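Local atomic coordinates of rRNA adenine N-6-methyltransferase (Saccharopolyspora erythraea, PDB entry 6NVM), a protein that dimethylates N6 of a single adenine in 23S rRNA with S-adenosyl-L-methionine as methyl donor, lowering ribosomal affinity for macrolide, lincosamide and streptogramin B antibiotics. Residues A[106-111]-A[118-123]; A[133-138]-A[150-155]; A[57-62]-A[85-90]; A[182-187]-A[192-197]; A[170-173]-A[177-180]. One frame throughout, in Å; residues are numbered along the deposited sequence. Where two conformers were deposited one is given.

Contact 1 (A[106-111]-A[118-123])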
# COMPACT_ATOMS: atom_id res chain seq x y z
N LYS A 106 -21.24 -1.72 18.60
CA LYS A 106 -21.68 -2.40 19.81
C LYS A 106 -21.87 -3.89 19.58
O LYS A 106 -21.44 -4.71 20.40
CB LYS A 106 -22.98 -1.77 20.32
CG LYS A 106 -22.80 -0.40 20.96
CD LYS A 106 -24.10 0.12 21.56
CE LYS A 106 -24.90 0.92 20.54
NZ LYS A 106 -24.29 2.24 20.25
N SER A 107 -22.50 -4.28 18.47
CA SER A 107 -22.72 -5.70 18.24
C SER A 107 -21.40 -6.42 17.97
O SER A 107 -21.20 -7.55 18.42
CB SER A 107 -23.70 -5.91 17.08
OG SER A 107 -23.10 -5.63 15.84
N LEU A 108 -20.49 -5.77 17.24
CA LEU A 108 -19.17 -6.36 17.01
C LEU A 108 -18.43 -6.54 18.33
O LEU A 108 -17.84 -7.60 18.58
CB LEU A 108 -18.37 -5.48 16.06
CG LEU A 108 -16.98 -5.99 15.66
CD1 LEU A 108 -17.11 -7.24 14.81
CD2 LEU A 108 -16.20 -4.90 14.91
N ARG A 109 -18.46 -5.52 19.18
CA ARG A 109 -17.80 -5.60 20.48
C ARG A 109 -18.31 -6.80 21.27
O ARG A 109 -17.51 -7.57 21.83
CB ARG A 109 -18.02 -4.30 21.24
CG ARG A 109 -17.28 -4.19 22.56
CD ARG A 109 -17.44 -2.79 23.17
NE ARG A 109 -16.80 -1.75 22.35
CZ ARG A 109 -17.38 -0.62 21.94
NH1 ARG A 109 -18.62 -0.33 22.29
NH2 ARG A 109 -16.69 0.24 21.20
N GLU A 110 -19.63 -7.01 21.29
CA GLU A 110 -20.18 -8.16 22.01
C GLU A 110 -19.82 -9.47 21.33
O GLU A 110 -19.48 -10.45 22.00
CB GLU A 110 -21.70 -8.02 22.14
CG GLU A 110 -22.38 -9.12 22.95
CD GLU A 110 -21.89 -9.18 24.40
OE1 GLU A 110 -21.48 -8.12 24.93
OE2 GLU A 110 -21.92 -10.28 24.99
N LYS A 111 -19.90 -9.52 20.00
CA LYS A 111 -19.55 -10.74 19.27
C LYS A 111 -18.13 -11.19 19.59
O LYS A 111 -17.86 -12.40 19.66
CB LYS A 111 -19.71 -10.53 17.77
CG LYS A 111 -21.12 -10.71 17.25
CD LYS A 111 -21.25 -10.26 15.80
CE LYS A 111 -20.34 -11.03 14.88
NZ LYS A 111 -20.57 -10.71 13.44
N ILE A 118 -8.89 -8.10 21.82
CA ILE A 118 -9.59 -7.35 20.79
C ILE A 118 -10.29 -6.17 21.45
O ILE A 118 -10.99 -6.32 22.45
CB ILE A 118 -10.61 -8.19 20.02
CG1 ILE A 118 -9.92 -9.29 19.21
CG2 ILE A 118 -11.44 -7.28 19.09
CD1 ILE A 118 -10.87 -10.18 18.42
N GLU A 119 -10.11 -4.99 20.85
CA GLU A 119 -10.82 -3.79 21.24
C GLU A 119 -11.50 -3.24 20.00
O GLU A 119 -10.89 -3.20 18.93
CB GLU A 119 -9.84 -2.76 21.84
CG GLU A 119 -10.46 -1.43 22.20
CD GLU A 119 -9.43 -0.45 22.71
OE1 GLU A 119 -8.22 -0.71 22.55
OE2 GLU A 119 -9.83 0.59 23.27
N VAL A 120 -12.76 -2.85 20.14
CA VAL A 120 -13.53 -2.23 19.07
C VAL A 120 -13.67 -0.75 19.38
O VAL A 120 -14.15 -0.38 20.46
CB VAL A 120 -14.92 -2.88 18.91
CG1 VAL A 120 -15.74 -2.15 17.85
CG2 VAL A 120 -14.77 -4.34 18.56
N VAL A 121 -13.26 0.09 18.44
CA VAL A 121 -13.36 1.54 18.56
C VAL A 121 -14.47 2.01 17.64
O VAL A 121 -14.46 1.70 16.44
CB VAL A 121 -12.03 2.23 18.22
CG1 VAL A 121 -12.16 3.77 18.36
CG2 VAL A 121 -10.90 1.69 19.11
N ASN A 122 -15.41 2.77 18.19
CA ASN A 122 -16.51 3.34 17.41
C ASN A 122 -16.04 4.70 16.89
O ASN A 122 -16.28 5.74 17.51
CB ASN A 122 -17.76 3.45 18.26
CG ASN A 122 -18.91 4.14 17.54
OD1 ASN A 122 -19.72 4.81 18.18
ND2 ASN A 122 -18.98 3.99 16.22
N ALA A 123 -15.37 4.69 15.75
CA ALA A 123 -14.81 5.91 15.19
C ALA A 123 -14.47 5.69 13.73
O ALA A 123 -14.35 4.55 13.26
CB ALA A 123 -13.55 6.35 15.95
O HOH W 1 -14.16 -2.84 22.66
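V120 is where strand 118-121 meets helix 102-111, and R109 and L108 are its main partners there. The short axes run almost antiparallel, at 174°, with a closest approach of 8.3 Å. E119, just before it, pairs through its backbone with strand 94-98. The V120 backbone nitrogen donates to water 1 at 2.9 Å, and the same water accepts from R109 NE, also at 2.9 Å, so it bridges strand and arginine. The side chain of V120 turns toward the helix, and its CG2 branch reaches CD2 of L108 at 4.0 Å and CA of R109 at 3.8 Å. The V120 carbonyl oxygen accepts a nearly straight bond from R109 NH2, 2.7 Å with an N-H...O angle of 177°. The oxygen sits at the guanidinium edge, in its plane, whereas NH2 stands well above the carbonyl plane. A bend at chi3 (-65°) turns the arginine tip back to the strand; NH2 directly, and NE through the water, then serve both backbone polar groups of V120. V121 again pairs with strand 94-98. The backbone N of N122 lies near the guanidinium edge, 4.1 Å from R109 NH2, while its amide ND2 bonds to the carbonyl of E99, predicted to bind S-adenosyl-L-methionine. Together these elements form a beta-alpha-beta unit, 94-98, 102-111 and 118-121, of the Rossmann-like class I methyltransferase fold.

Contact 2 (A[133-138]-A[150-155])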
# COMPACT_ATOMS: atom_id res chain seq x y z
N GLU A 133 4.39 3.11 18.27
CA GLU A 133 5.22 1.92 18.33
C GLU A 133 5.01 1.14 17.04
O GLU A 133 4.06 1.43 16.30
CB GLU A 133 4.85 1.06 19.54
CG GLU A 133 3.38 0.64 19.56
CD GLU A 133 3.05 -0.37 20.65
OE1 GLU A 133 3.89 -1.26 20.92
OE2 GLU A 133 1.95 -0.28 21.23
N PRO A 134 5.87 0.18 16.71
CA PRO A 134 5.65 -0.61 15.49
C PRO A 134 4.29 -1.29 15.53
O PRO A 134 3.81 -1.71 16.58
CB PRO A 134 6.80 -1.63 15.51
CG PRO A 134 7.85 -1.01 16.38
CD PRO A 134 7.09 -0.24 17.42
N PHE A 135 3.66 -1.38 14.36
CA PHE A 135 2.33 -1.96 14.26
C PHE A 135 2.09 -2.38 12.82
O PHE A 135 2.85 -2.03 11.92
CB PHE A 135 1.25 -0.98 14.73
CG PHE A 135 0.95 0.11 13.73
CD1 PHE A 135 1.81 1.18 13.59
CD2 PHE A 135 -0.18 0.04 12.93
CE1 PHE A 135 1.55 2.19 12.65
CE2 PHE A 135 -0.45 1.05 12.00
CZ PHE A 135 0.42 2.12 11.87
N ALA A 136 1.02 -3.14 12.63
CA ALA A 136 0.56 -3.54 11.31
C ALA A 136 -0.88 -3.07 11.12
O ALA A 136 -1.65 -3.00 12.08
CB ALA A 136 0.64 -5.05 11.12
N PHE A 137 -1.22 -2.74 9.88
CA PHE A 137 -2.58 -2.40 9.50
C PHE A 137 -3.15 -3.51 8.63
O PHE A 137 -2.46 -4.02 7.74
CB PHE A 137 -2.65 -1.08 8.73
CG PHE A 137 -3.99 -0.81 8.13
CD1 PHE A 137 -5.00 -0.26 8.90
CD2 PHE A 137 -4.26 -1.14 6.82
CE1 PHE A 137 -6.25 -0.02 8.37
CE2 PHE A 137 -5.52 -0.89 6.28
CZ PHE A 137 -6.51 -0.33 7.05
N VAL A 138 -4.40 -3.88 8.89
CA VAL A 138 -5.14 -4.80 8.04
C VAL A 138 -6.51 -4.19 7.78
O VAL A 138 -7.14 -3.65 8.70
CB VAL A 138 -5.29 -6.19 8.70
CG1 VAL A 138 -6.11 -7.12 7.81
CG2 VAL A 138 -3.94 -6.80 8.98
N VAL A 150 -4.50 4.16 1.94
CA VAL A 150 -3.10 4.02 1.55
C VAL A 150 -2.27 5.19 2.07
O VAL A 150 -1.20 5.00 2.66
CB VAL A 150 -2.99 3.87 0.02
CG1 VAL A 150 -1.53 3.92 -0.44
CG2 VAL A 150 -3.64 2.58 -0.43
N ASP A 151 -2.77 6.42 1.89
CA ASP A 151 -2.05 7.59 2.40
C ASP A 151 -1.90 7.53 3.92
O ASP A 151 -0.86 7.91 4.46
CB ASP A 151 -2.75 8.88 2.01
CG ASP A 151 -2.68 9.18 0.52
OD1 ASP A 151 -1.79 8.64 -0.17
OD2 ASP A 151 -3.52 9.98 0.06
N TRP A 152 -2.95 7.09 4.62
CA TRP A 152 -2.85 6.92 6.07
C TRP A 152 -1.68 6.02 6.43
O TRP A 152 -0.88 6.35 7.32
CB TRP A 152 -4.17 6.35 6.61
CG TRP A 152 -4.27 6.34 8.10
CD1 TRP A 152 -4.95 7.24 8.88
CD2 TRP A 152 -3.69 5.40 9.01
NE1 TRP A 152 -4.83 6.91 10.21
CE2 TRP A 152 -4.05 5.79 10.31
CE3 TRP A 152 -2.89 4.26 8.85
CZ2 TRP A 152 -3.65 5.08 11.44
CZ3 TRP A 152 -2.49 3.56 9.98
CH2 TRP A 152 -2.87 3.97 11.25
N CYS A 153 -1.55 4.90 5.73
CA CYS A 153 -0.47 3.94 6.01
C CYS A 153 0.89 4.50 5.61
O CYS A 153 1.87 4.34 6.35
CB CYS A 153 -0.74 2.64 5.27
SG CYS A 153 -2.22 1.75 5.83
N LEU A 154 0.99 5.15 4.45
CA LEU A 154 2.27 5.71 4.03
C LEU A 154 2.77 6.75 5.01
O LEU A 154 3.98 6.91 5.17
CB LEU A 154 2.14 6.32 2.63
CG LEU A 154 1.89 5.33 1.50
CD1 LEU A 154 1.58 6.08 0.22
CD2 LEU A 154 3.10 4.42 1.31
N GLU A 155 1.86 7.46 5.68
CA GLU A 155 2.26 8.54 6.56
C GLU A 155 2.49 8.10 8.00
O GLU A 155 2.96 8.91 8.81
CB GLU A 155 1.19 9.65 6.52
CG GLU A 155 1.11 10.34 5.15
CD GLU A 155 0.47 11.71 5.21
OE1 GLU A 155 0.74 12.45 6.19
OE2 GLU A 155 -0.30 12.06 4.29
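Within the beta-alpha-beta unit of strand 135-140, helix 146-155 and strand 159-167, F135 and F137 meet W152 and C153 in two side-by-side pairs. F135 and F137 are two residues apart on the strand, so both side chains project from the same face of the sheet toward the helix. F135 and W152 meet rim to rim: CZ of F135 lies 3.8 Å from CZ3 of W152, and neither ring covers the other's face. Their planes are nearly perpendicular (85°), with the F135 centroid 6.0 Å from that of the tryptophan six-membered ring, but because neither rim points into a face the pair is not an edge-to-face stack. F135 CG sits between its backbone N and carbonyl carbon (chi1 76°), the crowded position, and this sends the CE2-CZ rim out to the indole. The polar end of W152 is satisfied away from this pair, NE1 bonding to the carbonyl of A128. In the second pair the sulfur of C153 approaches the F137 ring obliquely, 3.7 Å from CD2 and 4.2 Å from the ring centroid. This is a cysteine sulfur-aromatic contact, with no hydrogen bond crossing between the segments. F125 also meets the rings of W152 and F137, extending the aromatic cluster, and C153 touches A162 of the next strand. Such apolar seating of a crossover helix on its preceding parallel strand is typical of Rossmann-like folds.

Contact 3 (A[57-62]-A[85-90])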
# COMPACT_ATOMS: atom_id res chain seq x y z
N LYS A 57 -10.97 -19.46 3.43
CA LYS A 57 -9.60 -19.62 2.93
C LYS A 57 -8.96 -18.27 2.64
O LYS A 57 -7.77 -18.07 2.92
CB LYS A 57 -9.62 -20.50 1.68
CG LYS A 57 -8.25 -20.70 1.04
CD LYS A 57 -8.35 -21.53 -0.23
CE LYS A 57 -7.00 -21.71 -0.91
NZ LYS A 57 -7.10 -22.48 -2.17
N THR A 58 -9.72 -17.34 2.07
CA THR A 58 -9.17 -16.02 1.80
C THR A 58 -8.90 -15.26 3.09
O THR A 58 -7.87 -14.60 3.22
CB THR A 58 -10.13 -15.24 0.90
OG1 THR A 58 -10.42 -16.03 -0.26
CG2 THR A 58 -9.51 -13.92 0.48
N ILE A 59 -9.82 -15.35 4.05
CA ILE A 59 -9.62 -14.69 5.33
C ILE A 59 -8.33 -15.16 5.98
O ILE A 59 -7.53 -14.36 6.48
CB ILE A 59 -10.86 -14.91 6.23
CG1 ILE A 59 -12.03 -14.12 5.65
CG2 ILE A 59 -10.58 -14.51 7.68
CD1 ILE A 59 -13.36 -14.35 6.35
N ALA A 60 -8.09 -16.48 5.98
CA ALA A 60 -6.85 -17.00 6.54
C ALA A 60 -5.63 -16.50 5.77
O ALA A 60 -4.59 -16.21 6.36
CB ALA A 60 -6.88 -18.53 6.55
N ARG A 61 -5.76 -16.38 4.45
CA ARG A 61 -4.67 -15.87 3.63
C ARG A 61 -4.32 -14.43 4.01
O ARG A 61 -3.14 -14.07 4.09
CB ARG A 61 -5.08 -15.95 2.15
CG ARG A 61 -4.02 -15.52 1.17
CD ARG A 61 -2.90 -16.53 1.10
NE ARG A 61 -1.97 -16.23 0.01
CZ ARG A 61 -0.82 -16.86 -0.18
NH1 ARG A 61 -0.44 -17.82 0.65
NH2 ARG A 61 -0.04 -16.52 -1.20
N ILE A 62 -5.34 -13.60 4.26
CA ILE A 62 -5.09 -12.23 4.70
C ILE A 62 -4.31 -12.23 6.00
O ILE A 62 -3.32 -11.50 6.15
CB ILE A 62 -6.43 -11.48 4.84
CG1 ILE A 62 -7.13 -11.40 3.48
CG2 ILE A 62 -6.19 -10.08 5.41
CD1 ILE A 62 -8.58 -10.99 3.56
N THR A 85 -11.04 -10.54 12.20
CA THR A 85 -10.53 -9.99 13.45
C THR A 85 -10.08 -11.09 14.40
O THR A 85 -9.06 -10.97 15.08
CB THR A 85 -11.61 -9.12 14.11
OG1 THR A 85 -12.25 -8.31 13.12
CG2 THR A 85 -10.99 -8.24 15.18
N ARG A 86 -10.85 -12.18 14.47
CA ARG A 86 -10.49 -13.31 15.33
C ARG A 86 -9.16 -13.92 14.90
O ARG A 86 -8.31 -14.25 15.74
CB ARG A 86 -11.58 -14.37 15.29
CG ARG A 86 -12.96 -13.92 15.77
CD ARG A 86 -14.02 -14.97 15.44
NE ARG A 86 -15.38 -14.45 15.54
CZ ARG A 86 -16.19 -14.62 16.58
NH1 ARG A 86 -15.80 -15.31 17.65
NH2 ARG A 86 -17.41 -14.10 16.56
N GLU A 87 -8.96 -14.08 13.60
CA GLU A 87 -7.74 -14.71 13.11
C GLU A 87 -6.53 -13.80 13.28
O GLU A 87 -5.42 -14.29 13.53
CB GLU A 87 -7.94 -15.15 11.67
CG GLU A 87 -9.09 -16.15 11.58
CD GLU A 87 -9.14 -16.93 10.29
OE1 GLU A 87 -8.12 -16.97 9.57
OE2 GLU A 87 -10.22 -17.50 10.01
N LEU A 88 -6.72 -12.48 13.18
CA LEU A 88 -5.64 -11.55 13.50
C LEU A 88 -5.29 -11.61 14.98
O LEU A 88 -4.11 -11.59 15.34
CB LEU A 88 -6.04 -10.13 13.13
CG LEU A 88 -6.43 -9.88 11.67
CD1 LEU A 88 -6.98 -8.47 11.53
CD2 LEU A 88 -5.24 -10.11 10.76
N ALA A 89 -6.30 -11.67 15.85
CA ALA A 89 -6.07 -11.68 17.29
C ALA A 89 -5.38 -12.96 17.76
O ALA A 89 -4.72 -12.94 18.79
CB ALA A 89 -7.39 -11.51 18.04
N ASP A 90 -5.51 -14.06 17.00
CA ASP A 90 -4.80 -15.29 17.32
C ASP A 90 -3.29 -15.16 17.13
O ASP A 90 -2.54 -15.95 17.72
CB ASP A 90 -5.29 -16.44 16.43
CG ASP A 90 -6.63 -16.99 16.87
OD1 ASP A 90 -7.05 -16.73 18.01
OD2 ASP A 90 -7.24 -17.73 16.06
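OE1 of E87 is the polar atom that meets the opposite helix most closely, and what it meets is carbon: CA of A60 at 3.3 Å and the A60 methyl CB at 3.6 Å. No hydrogen bond crosses between the two segments, so the carboxylate serves here as a van der Waals surface against the helix backbone. Its other oxygen, OE2, rests 3.8 Å from CG2 of I59, and E87 CD lies equally near that methyl. The carboxylate thus spans two successive residues of helix 56-65. With CG anti to its carbonyl carbon (chi1 -60°) and the chain extended beyond, E87 reaches straight across a backbone separation of 7.0 Å between the CA atoms of A60 and E87. The I59 side chain crosses it at about a right angle, and its CG2 branch is the one that touches. Only 139 Å² is buried in total, the mark of a light contact. I59 and I62 continue the helix pairing on L84, and I59 also touches L53, predicted to bind S-adenosyl-L-methionine. Beneath, V138 of strand 135-140 packs against both I62 and L88, while T85, L88 and A89 lie on V95 of strand 94-98, so the two helices rest side by side on the central sheet.

Contact 4 (A[182-187]-A[192-197]). With SO4 (sulfate ion), chain B.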
# COMPACT_ATOMS: atom_id res chain seq x y z
N SER A 182 1.86 3.20 -10.82
CA SER A 182 1.37 4.42 -10.20
C SER A 182 2.53 5.35 -9.85
O SER A 182 3.60 4.90 -9.42
CB SER A 182 0.59 4.07 -8.93
OG SER A 182 0.37 5.21 -8.12
N ARG A 183 2.31 6.65 -10.04
CA ARG A 183 3.31 7.64 -9.65
C ARG A 183 3.63 7.55 -8.16
O ARG A 183 4.79 7.65 -7.76
CB ARG A 183 2.79 9.03 -10.00
CG ARG A 183 3.63 10.21 -9.48
CD ARG A 183 2.89 11.52 -9.70
NE ARG A 183 3.26 12.56 -8.75
CZ ARG A 183 2.80 12.64 -7.50
NH1 ARG A 183 1.96 11.72 -7.03
NH2 ARG A 183 3.19 13.63 -6.70
N LEU A 184 2.61 7.38 -7.32
CA LEU A 184 2.85 7.28 -5.88
C LEU A 184 3.71 6.07 -5.55
O LEU A 184 4.56 6.13 -4.66
CB LEU A 184 1.52 7.23 -5.13
CG LEU A 184 1.59 7.19 -3.60
CD1 LEU A 184 2.26 8.44 -3.04
CD2 LEU A 184 0.20 7.02 -3.01
N THR A 185 3.50 4.96 -6.26
CA THR A 185 4.32 3.77 -6.02
C THR A 185 5.79 4.04 -6.32
O THR A 185 6.67 3.66 -5.55
CB THR A 185 3.81 2.60 -6.88
OG1 THR A 185 2.44 2.33 -6.55
CG2 THR A 185 4.63 1.35 -6.63
N VAL A 186 6.06 4.72 -7.44
CA VAL A 186 7.44 5.04 -7.80
C VAL A 186 8.04 6.01 -6.79
O VAL A 186 9.19 5.84 -6.36
CB VAL A 186 7.49 5.61 -9.23
CG1 VAL A 186 8.90 6.06 -9.60
CG2 VAL A 186 6.97 4.58 -10.23
N MET A 187 7.27 7.03 -6.39
CA MET A 187 7.77 8.04 -5.46
C MET A 187 8.14 7.42 -4.11
O MET A 187 9.13 7.83 -3.49
CB MET A 187 6.72 9.13 -5.26
CG MET A 187 6.46 9.99 -6.48
SD MET A 187 7.62 11.37 -6.62
CE MET A 187 7.08 12.42 -5.28
N PHE A 192 8.99 2.06 0.66
CA PHE A 192 7.99 1.00 0.76
C PHE A 192 8.10 0.02 -0.39
O PHE A 192 8.28 0.41 -1.55
CB PHE A 192 6.58 1.57 0.75
CG PHE A 192 6.14 2.10 2.08
CD1 PHE A 192 6.41 3.41 2.44
CD2 PHE A 192 5.43 1.29 2.96
CE1 PHE A 192 6.01 3.89 3.66
CE2 PHE A 192 5.02 1.78 4.17
CZ PHE A 192 5.31 3.08 4.52
N GLU A 193 7.97 -1.27 -0.07
CA GLU A 193 7.67 -2.29 -1.07
C GLU A 193 6.16 -2.36 -1.26
O GLU A 193 5.39 -2.22 -0.31
CB GLU A 193 8.22 -3.65 -0.63
CG GLU A 193 9.70 -3.65 -0.24
CD GLU A 193 10.16 -4.96 0.41
OE1 GLU A 193 9.30 -5.81 0.72
OE2 GLU A 193 11.38 -5.14 0.59
N TRP A 194 5.74 -2.52 -2.52
CA TRP A 194 4.33 -2.68 -2.88
C TRP A 194 4.20 -4.05 -3.54
O TRP A 194 4.85 -4.31 -4.55
CB TRP A 194 3.86 -1.59 -3.84
CG TRP A 194 3.94 -0.16 -3.33
CD1 TRP A 194 5.08 0.52 -2.99
CD2 TRP A 194 2.86 0.75 -3.15
NE1 TRP A 194 4.76 1.80 -2.59
CE2 TRP A 194 3.40 1.97 -2.68
CE3 TRP A 194 1.47 0.66 -3.33
CZ2 TRP A 194 2.61 3.08 -2.39
CZ3 TRP A 194 0.68 1.76 -3.03
CH2 TRP A 194 1.26 2.95 -2.57
N GLU A 195 3.35 -4.90 -2.98
CA GLU A 195 3.28 -6.29 -3.41
C GLU A 195 1.84 -6.69 -3.70
O GLU A 195 0.94 -6.42 -2.91
CB GLU A 195 3.89 -7.20 -2.33
CG GLU A 195 5.38 -6.91 -2.07
CD GLU A 195 5.95 -7.68 -0.88
OE1 GLU A 195 5.17 -8.33 -0.15
OE2 GLU A 195 7.18 -7.61 -0.67
N PHE A 196 1.64 -7.32 -4.86
CA PHE A 196 0.34 -7.89 -5.22
C PHE A 196 0.30 -9.33 -4.71
O PHE A 196 1.16 -10.14 -5.06
CB PHE A 196 0.15 -7.86 -6.74
CG PHE A 196 -1.19 -8.38 -7.19
CD1 PHE A 196 -2.26 -7.52 -7.34
CD2 PHE A 196 -1.37 -9.72 -7.48
CE1 PHE A 196 -3.49 -7.99 -7.76
CE2 PHE A 196 -2.59 -10.20 -7.89
CZ PHE A 196 -3.65 -9.33 -8.03
N VAL A 197 -0.68 -9.64 -3.86
CA VAL A 197 -0.74 -10.96 -3.26
C VAL A 197 -1.61 -11.89 -4.10
O VAL A 197 -1.13 -12.91 -4.60
CB VAL A 197 -1.23 -10.89 -1.80
CG1 VAL A 197 -1.41 -12.28 -1.22
CG2 VAL A 197 -0.24 -10.09 -0.96
S SO4 B . -0.75 9.05 -7.96
O1 SO4 B . -1.49 9.64 -9.07
O2 SO4 B . 0.24 10.00 -7.47
O3 SO4 B . -0.09 7.83 -8.41
O4 SO4 B . -1.68 8.72 -6.87
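A CH-pi contact between T185 and W194 fastens the short helix 183-188, whose N terminus binds a sulfate, to the outermost strand 192-200 of the sheet. The methyl CG2 of T185 stands over the indole face, 3.8 Å from the five-membered-ring centroid and 13° off its normal. With CG2 anti to the T185 backbone N, OG1 comes over the same face nearer the rim and donates to the carbonyl of R174. L184 CD2 adds an oblique touch at 4.2 Å from W194 CH2. The indole is pinned besides by NE1, which bonds to T188 OG1, and is flanked by V150 of helix 146-155. At the helix start, S182 occupies the N-cap position. The sulfate, probably from the crystallisation liquor, takes a place often used by anions, where the helix end would favour negative charge. Its O3 is gripped twice: by S182 OG at 2.7 Å and by the L184 backbone N at 2.9 Å, with an N-H...O angle of 161°.

Contact 5 (A[170-173]-A[177-180])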
# COMPACT_ATOMS: atom_id res chain seq x y z
N PHE A 170 -7.39 -1.34 -8.80
CA PHE A 170 -6.59 -0.48 -7.92
C PHE A 170 -5.31 -1.18 -7.49
O PHE A 170 -4.22 -0.59 -7.52
CB PHE A 170 -7.42 -0.08 -6.70
CG PHE A 170 -6.68 0.79 -5.73
CD1 PHE A 170 -5.85 0.23 -4.77
CD2 PHE A 170 -6.81 2.17 -5.78
CE1 PHE A 170 -5.16 1.03 -3.88
CE2 PHE A 170 -6.13 2.98 -4.89
CZ PHE A 170 -5.30 2.41 -3.94
N ALA A 171 -5.42 -2.44 -7.08
CA ALA A 171 -4.26 -3.17 -6.59
C ALA A 171 -3.25 -3.43 -7.70
O ALA A 171 -2.04 -3.39 -7.46
CB ALA A 171 -4.70 -4.49 -5.95
N ARG A 172 -3.73 -3.73 -8.91
CA ARG A 172 -2.82 -3.99 -10.01
C ARG A 172 -2.01 -2.75 -10.36
O ARG A 172 -0.79 -2.83 -10.58
CB ARG A 172 -3.60 -4.48 -11.23
CG ARG A 172 -4.13 -5.90 -11.11
CD ARG A 172 -4.57 -6.43 -12.47
NE ARG A 172 -5.14 -7.77 -12.40
CZ ARG A 172 -5.63 -8.42 -13.45
NH1 ARG A 172 -5.61 -7.87 -14.66
NH2 ARG A 172 -6.13 -9.64 -13.30
N LYS A 173 -2.65 -1.59 -10.42
CA LYS A 173 -1.93 -0.36 -10.76
C LYS A 173 -0.90 -0.03 -9.70
O LYS A 173 0.25 0.31 -10.01
CB LYS A 173 -2.91 0.80 -10.95
CG LYS A 173 -2.33 1.94 -11.77
CD LYS A 173 -3.22 3.19 -11.76
CE LYS A 173 -3.11 3.95 -10.45
NZ LYS A 173 -3.51 5.38 -10.59
N ASP A 177 1.26 -4.79 -11.38
CA ASP A 177 1.08 -6.21 -11.64
C ASP A 177 0.92 -6.53 -13.12
O ASP A 177 1.16 -7.68 -13.51
CB ASP A 177 -0.13 -6.73 -10.86
CG ASP A 177 -0.25 -8.24 -10.91
OD1 ASP A 177 0.70 -8.93 -10.49
OD2 ASP A 177 -1.29 -8.74 -11.38
N TYR A 178 0.52 -5.56 -13.95
CA TYR A 178 0.44 -5.76 -15.39
C TYR A 178 1.31 -4.79 -16.17
O TYR A 178 1.09 -4.59 -17.37
CB TYR A 178 -1.02 -5.67 -15.86
CG TYR A 178 -1.68 -4.32 -15.71
CD1 TYR A 178 -1.47 -3.31 -16.64
CD2 TYR A 178 -2.53 -4.06 -14.64
CE1 TYR A 178 -2.08 -2.08 -16.51
CE2 TYR A 178 -3.14 -2.83 -14.50
CZ TYR A 178 -2.92 -1.84 -15.43
OH TYR A 178 -3.53 -0.62 -15.29
N GLY A 179 2.31 -4.17 -15.54
CA GLY A 179 3.31 -3.40 -16.23
C GLY A 179 3.16 -1.89 -16.11
O GLY A 179 4.12 -1.17 -16.41
N ARG A 180 2.00 -1.40 -15.70
CA ARG A 180 1.76 0.03 -15.54
C ARG A 180 1.91 0.40 -14.07
O ARG A 180 1.42 -0.30 -13.19
CB ARG A 180 0.37 0.40 -16.06
CG ARG A 180 0.19 1.88 -16.35
CD ARG A 180 -1.17 2.16 -16.97
NE ARG A 180 -1.49 3.59 -16.94
CZ ARG A 180 -1.17 4.47 -17.88
NH1 ARG A 180 -0.52 4.09 -18.97
NH2 ARG A 180 -1.51 5.75 -17.74
O HOH W 2 -0.23 -2.33 -13.66
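R172 and Y178 make the closest side-chain contact here: CB of R172 touches the edge of the tyrosine ring, 3.6 Å from CD2. Y178 holds CG between its backbone N and carbonyl carbon (chi1 65°), which folds the ring back beside the helix instead of out along the loop. R172, its chain extended from CG to NE, crosses the tyrosine at about a right angle, and the 61° between guanidinium and ring planes rules out a parallel stack. D177 sends CG anti to its backbone N (chi1 -171°), bringing OD2 to 4.0 Å from R172 CG. OD2 is 4.1 Å from R172 NE but well out of the guanidinium plane, so any attraction between the opposite charges is probably long-range, and the pair is too far apart and too badly aligned for a salt bridge. The backbone is firmer: D177 N donates to R172 O at 2.9 Å, and water 2 donates to both R172 O and R180 O. This surface turn follows helix 168-175 and leads to helix 183-188. F196 of strand 192-200 packs on A171, R172 and D177, while F170 faces helix 146-155 through V150.

The five contacts follow one another along the chain without nesting or crossing. Contact 3 closes first, its loop carrying strand 73-77 between two helices. Contact 1 then closes the short loop from helix 102-111 to the outermost strand 118-121; it touches contact 3 where I118 meets T85 and A89. Contact 2 joins strand 135-140 to its crossover helix, and V138 reaches back to I62 and L88 of contact 3 on the other face of the sheet. Contact 5 closes the turn after helix 168-175, and contact 4 the loop into strand 192-200. F196 links these last two, while V150 and L154 tie contact 2 to contact 4.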